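Local coordinates for protein MJ1225 (Methanocaldococcus jannaschii, PDB 3KH5) that binds AMP and ADP through its CBS domains and is probably an archaeal counterpart of the gamma subunit of AMP-activated protein kinase, at residues Val233-Glu238 / Pro258-Asn263. Numbering follows the deposited sequence.
Sequences VITAKE and PVVDEN. With AMP (adenosine monophosphate), chain C.
Lys-237 and Glu-262 form a salt bridge across the outer end of this contact, NZ lying 2.9 Å from OE1 and reaching that oxygen nearly along its C-O bond. Two bends late in the lysine chain and one midway in the glutamate bring the charged ends together. Inward, both polar backbone groups of Ala-236 are bonded to the strand: its N donates to Pro-258 O at 2.9 Å (160° at the hydrogen), and its O accepts from Val-260 N with similar geometry. These two bonds make an isolated beta bridge that pairs Ala-236 with Val-259. The CA-H of Val-259 makes a further contact with Ala-236 O, 3.3 Å from CA. A water joins the chains next, accepting from Glu-238 N and donating to Val-260 O. The carboxylate of Glu-238 is salt-bridged to Lys-267.

Both segments belong to the fourth CBS repeat, where the linker before helix 242-252 crosses the end of strand 256-260, 71° apart in direction; that strand pairs antiparallel with 266-271. The linker's other end reads the adenine of AMP: Ile-234 N donates to N1 (2.8 Å) and Ile-234 O accepts from N6 (3.0 Å), so one residue pairs with both atoms along the base edge. Ala-256 O, Thr-195, Arg-181 and Asp-198 also bond the nucleotide. Val-233 CG1, anti to its own N (chi1 -165°), touches both N1 and the proline ring, reaching Pro-258 CD at 3.8 Å. Thr-235 and Val-260 cross at about a right angle, OG1 resting 3.6 Å from CG2, and Leu-190 of strand 189-195 packs against both. Ala-236 is buried against Ile-245 of helix 242-252, while Val-259 CG1 lies against Lys-237 CA.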
ATOM      1  N   VAL A 233       9.937  10.029 -11.600  1.00 40.01           N
ATOM      2  CA  VAL A 233       8.686   9.302 -11.525  1.00 38.99           C
ATOM      3  C   VAL A 233       8.352   8.698 -12.881  1.00 38.65           C
ATOM      4  O   VAL A 233       8.561   9.329 -13.919  1.00 38.42           O
ATOM      5  CB  VAL A 233       7.533  10.232 -11.080  1.00 38.95           C
ATOM      6  CG1 VAL A 233       6.321   9.419 -10.659  1.00 38.52           C
ATOM      7  CG2 VAL A 233       7.977  11.127  -9.937  1.00 38.69           C
ATOM      8  N   ILE A 234       7.852   7.465 -12.863  1.00 38.21           N
ATOM      9  CA  ILE A 234       7.271   6.851 -14.050  1.00 38.05           C
ATOM     10  C   ILE A 234       5.842   7.374 -14.169  1.00 38.04           C
ATOM     11  O   ILE A 234       5.021   7.180 -13.264  1.00 37.76           O
ATOM     12  CB  ILE A 234       7.295   5.309 -13.964  1.00 37.98           C
ATOM     13  CG1 ILE A 234       8.743   4.807 -13.895  1.00 37.93           C
ATOM     14  CG2 ILE A 234       6.567   4.691 -15.159  1.00 38.19           C
ATOM     15  CD1 ILE A 234       8.898   3.411 -13.340  1.00 37.90           C
ATOM     16  N   THR A 235       5.563   8.050 -15.282  1.00 38.33           N
ATOM     17  CA  THR A 235       4.302   8.758 -15.491  1.00 38.79           C
ATOM     18  C   THR A 235       3.533   8.188 -16.679  1.00 39.57           C
ATOM     19  O   THR A 235       4.102   7.472 -17.506  1.00 39.54           O
ATOM     20  CB  THR A 235       4.547  10.265 -15.750  1.00 38.71           C
ATOM     21  OG1 THR A 235       5.304  10.432 -16.957  1.00 38.21           O
ATOM     22  CG2 THR A 235       5.303  10.897 -14.595  1.00 38.07           C
ATOM     23  N   ALA A 236       2.241   8.494 -16.754  1.00 40.60           N
ATOM     24  CA  ALA A 236       1.457   8.230 -17.955  1.00 41.71           C
ATOM     25  C   ALA A 236       1.044   9.566 -18.564  1.00 42.61           C
ATOM     26  O   ALA A 236       1.269  10.619 -17.960  1.00 42.62           O
ATOM     27  CB  ALA A 236       0.238   7.378 -17.624  1.00 41.56           C
ATOM     28  N   LYS A 237       0.473   9.539 -19.762  1.00 43.87           N
ATOM     29  CA  LYS A 237      -0.097  10.747 -20.355  1.00 45.10           C
ATOM     30  C   LYS A 237      -1.352  10.381 -21.127  1.00 45.55           C
ATOM     31  O   LYS A 237      -1.496   9.245 -21.579  1.00 45.51           O
ATOM     32  CB  LYS A 237       0.922  11.501 -21.237  1.00 45.33           C
ATOM     33  CG  LYS A 237       1.537  10.688 -22.383  1.00 46.59           C
ATOM     34  CD  LYS A 237       2.261  11.563 -23.418  1.00 48.52           C
ATOM     35  CE  LYS A 237       3.720  11.845 -23.050  1.00 49.50           C
ATOM     36  NZ  LYS A 237       3.885  13.145 -22.300  1.00 50.13           N
ATOM     37  N   GLU A 238      -2.268  11.340 -21.255  1.00 46.27           N
ATOM     38  CA  GLU A 238      -3.492  11.130 -22.017  1.00 46.99           C
ATOM     39  C   GLU A 238      -3.141  10.625 -23.408  1.00 46.78           C
ATOM     40  O   GLU A 238      -2.186  11.110 -24.035  1.00 46.86           O
ATOM     41  CB  GLU A 238      -4.323  12.414 -22.089  1.00 47.33           C
ATOM     42  CG  GLU A 238      -5.108  12.696 -20.811  1.00 49.06           C
ATOM     43  CD  GLU A 238      -5.944  13.960 -20.887  1.00 51.03           C
ATOM     44  OE1 GLU A 238      -5.362  15.060 -21.006  1.00 51.63           O
ATOM     45  OE2 GLU A 238      -7.186  13.854 -20.812  1.00 51.70           O
ATOM     46  N   PRO A 258       1.366   8.866 -11.946  1.00 36.11           N
ATOM     47  CA  PRO A 258       0.832  10.211 -12.146  1.00 37.04           C
ATOM     48  C   PRO A 258       0.667  10.455 -13.644  1.00 38.22           C
ATOM     49  O   PRO A 258       1.521  10.038 -14.428  1.00 38.09           O
ATOM     50  CB  PRO A 258       1.932  11.115 -11.572  1.00 36.88           C
ATOM     51  CG  PRO A 258       2.646  10.251 -10.586  1.00 36.43           C
ATOM     52  CD  PRO A 258       2.646   8.891 -11.216  1.00 36.10           C
ATOM     53  N   VAL A 259      -0.437  11.083 -14.037  1.00 39.84           N
ATOM     54  CA  VAL A 259      -0.675  11.427 -15.437  1.00 41.66           C
ATOM     55  C   VAL A 259      -0.268  12.884 -15.631  1.00 43.17           C
ATOM     56  O   VAL A 259      -0.762  13.777 -14.931  1.00 43.09           O
ATOM     57  CB  VAL A 259      -2.149  11.190 -15.861  1.00 41.52           C
ATOM     58  CG1 VAL A 259      -2.318  11.347 -17.368  1.00 41.57           C
ATOM     59  CG2 VAL A 259      -2.621   9.810 -15.413  1.00 41.49           C
ATOM     60  N   VAL A 260       0.656  13.113 -16.560  1.00 45.42           N
ATOM     61  CA  VAL A 260       1.216  14.445 -16.757  1.00 47.80           C
ATOM     62  C   VAL A 260       1.163  14.970 -18.188  1.00 49.63           C
ATOM     63  O   VAL A 260       1.015  14.218 -19.161  1.00 49.86           O
ATOM     64  CB  VAL A 260       2.691  14.567 -16.247  1.00 47.63           C
ATOM     65  CG1 VAL A 260       2.784  14.253 -14.757  1.00 47.62           C
ATOM     66  CG2 VAL A 260       3.634  13.675 -17.062  1.00 47.68           C
ATOM     67  N   ASP A 261       1.309  16.293 -18.261  1.00 51.95           N
ATOM     68  CA  ASP A 261       1.543  17.065 -19.472  1.00 54.21           C
ATOM     69  C   ASP A 261       2.945  16.815 -19.978  1.00 55.45           C
ATOM     70  O   ASP A 261       3.773  16.215 -19.278  1.00 55.62           O
ATOM     71  CB  ASP A 261       1.485  18.554 -19.121  1.00 54.30           C
ATOM     72  CG  ASP A 261       0.142  19.181 -19.399  1.00 54.99           C
ATOM     73  OD1 ASP A 261       0.062  20.429 -19.378  1.00 55.41           O
ATOM     74  OD2 ASP A 261      -0.838  18.441 -19.644  1.00 55.61           O
ATOM     75  N   GLU A 262       3.233  17.311 -21.177  1.00 56.96           N
ATOM     76  CA  GLU A 262       4.612  17.389 -21.629  1.00 58.30           C
ATOM     77  C   GLU A 262       5.347  18.438 -20.787  1.00 58.60           C
ATOM     78  O   GLU A 262       6.573  18.388 -20.665  1.00 58.74           O
ATOM     79  CB  GLU A 262       4.693  17.727 -23.122  1.00 58.58           C
ATOM     80  CG  GLU A 262       5.997  17.290 -23.800  1.00 59.99           C
ATOM     81  CD  GLU A 262       5.865  15.982 -24.583  1.00 61.55           C
ATOM     82  OE1 GLU A 262       5.175  15.044 -24.113  1.00 62.00           O
ATOM     83  OE2 GLU A 262       6.467  15.892 -25.676  1.00 62.01           O
ATOM     84  N   ASN A 263       4.602  19.378 -20.204  1.00 58.88           N
ATOM     85  CA  ASN A 263       5.189  20.348 -19.276  1.00 59.00           C
ATOM     86  C   ASN A 263       5.153  19.900 -17.817  1.00 58.82           C
ATOM     87  O   ASN A 263       5.558  20.644 -16.916  1.00 58.83           O
ATOM     88  CB  ASN A 263       4.557  21.731 -19.437  1.00 59.16           C
ATOM     89  CG  ASN A 263       5.229  22.544 -20.519  1.00 59.51           C
ATOM     90  OD1 ASN A 263       5.093  22.249 -21.706  1.00 59.76           O
ATOM     91  ND2 ASN A 263       5.961  23.577 -20.117  1.00 59.91           N
TER
HETATM   92  P   AMP C 282       4.972   1.059  -3.636  1.00 51.11           P
HETATM   93  O1P AMP C 282       5.118  -0.380  -3.297  1.00 51.58           O
HETATM   94  O2P AMP C 282       4.193   1.856  -2.467  1.00 51.23           O
HETATM   95  O3P AMP C 282       4.079   1.291  -4.970  1.00 51.12           O
HETATM   96  O5' AMP C 282       6.365   1.826  -3.847  1.00 49.83           O
HETATM   97  C5' AMP C 282       7.651   1.162  -3.837  1.00 47.18           C
HETATM   98  C4' AMP C 282       8.729   2.121  -4.348  1.00 44.98           C
HETATM   99  O4' AMP C 282       8.335   2.454  -5.710  1.00 43.42           O
HETATM  100  C3' AMP C 282       8.641   3.410  -3.510  1.00 44.30           C
HETATM  101  O3' AMP C 282       9.959   3.935  -3.243  1.00 44.98           O
HETATM  102  C2' AMP C 282       7.874   4.366  -4.422  1.00 43.00           C
HETATM  103  O2' AMP C 282       8.301   5.714  -4.200  1.00 43.01           O
HETATM  104  C1' AMP C 282       8.279   3.885  -5.819  1.00 41.73           C
HETATM  105  N9  AMP C 282       7.271   4.235  -6.862  1.00 39.34           N
HETATM  106  C8  AMP C 282       5.955   4.004  -6.816  1.00 38.26           C
HETATM  107  N7  AMP C 282       5.378   4.458  -7.928  1.00 37.07           N
HETATM  108  C5  AMP C 282       6.335   4.982  -8.685  1.00 36.71           C
HETATM  109  C6  AMP C 282       6.341   5.593  -9.929  1.00 36.16           C
HETATM  110  N6  AMP C 282       5.203   5.746 -10.605  1.00 35.47           N
HETATM  111  N1  AMP C 282       7.511   6.022 -10.437  1.00 36.38           N
HETATM  112  C2  AMP C 282       8.652   5.872  -9.768  1.00 36.23           C
HETATM  113  N3  AMP C 282       8.680   5.292  -8.576  1.00 36.57           N
HETATM  114  C4  AMP C 282       7.542   4.840  -8.014  1.00 37.74           C
HETATM  115  O   HOH W   1      -1.494  13.986 -20.672  1.00 64.26           O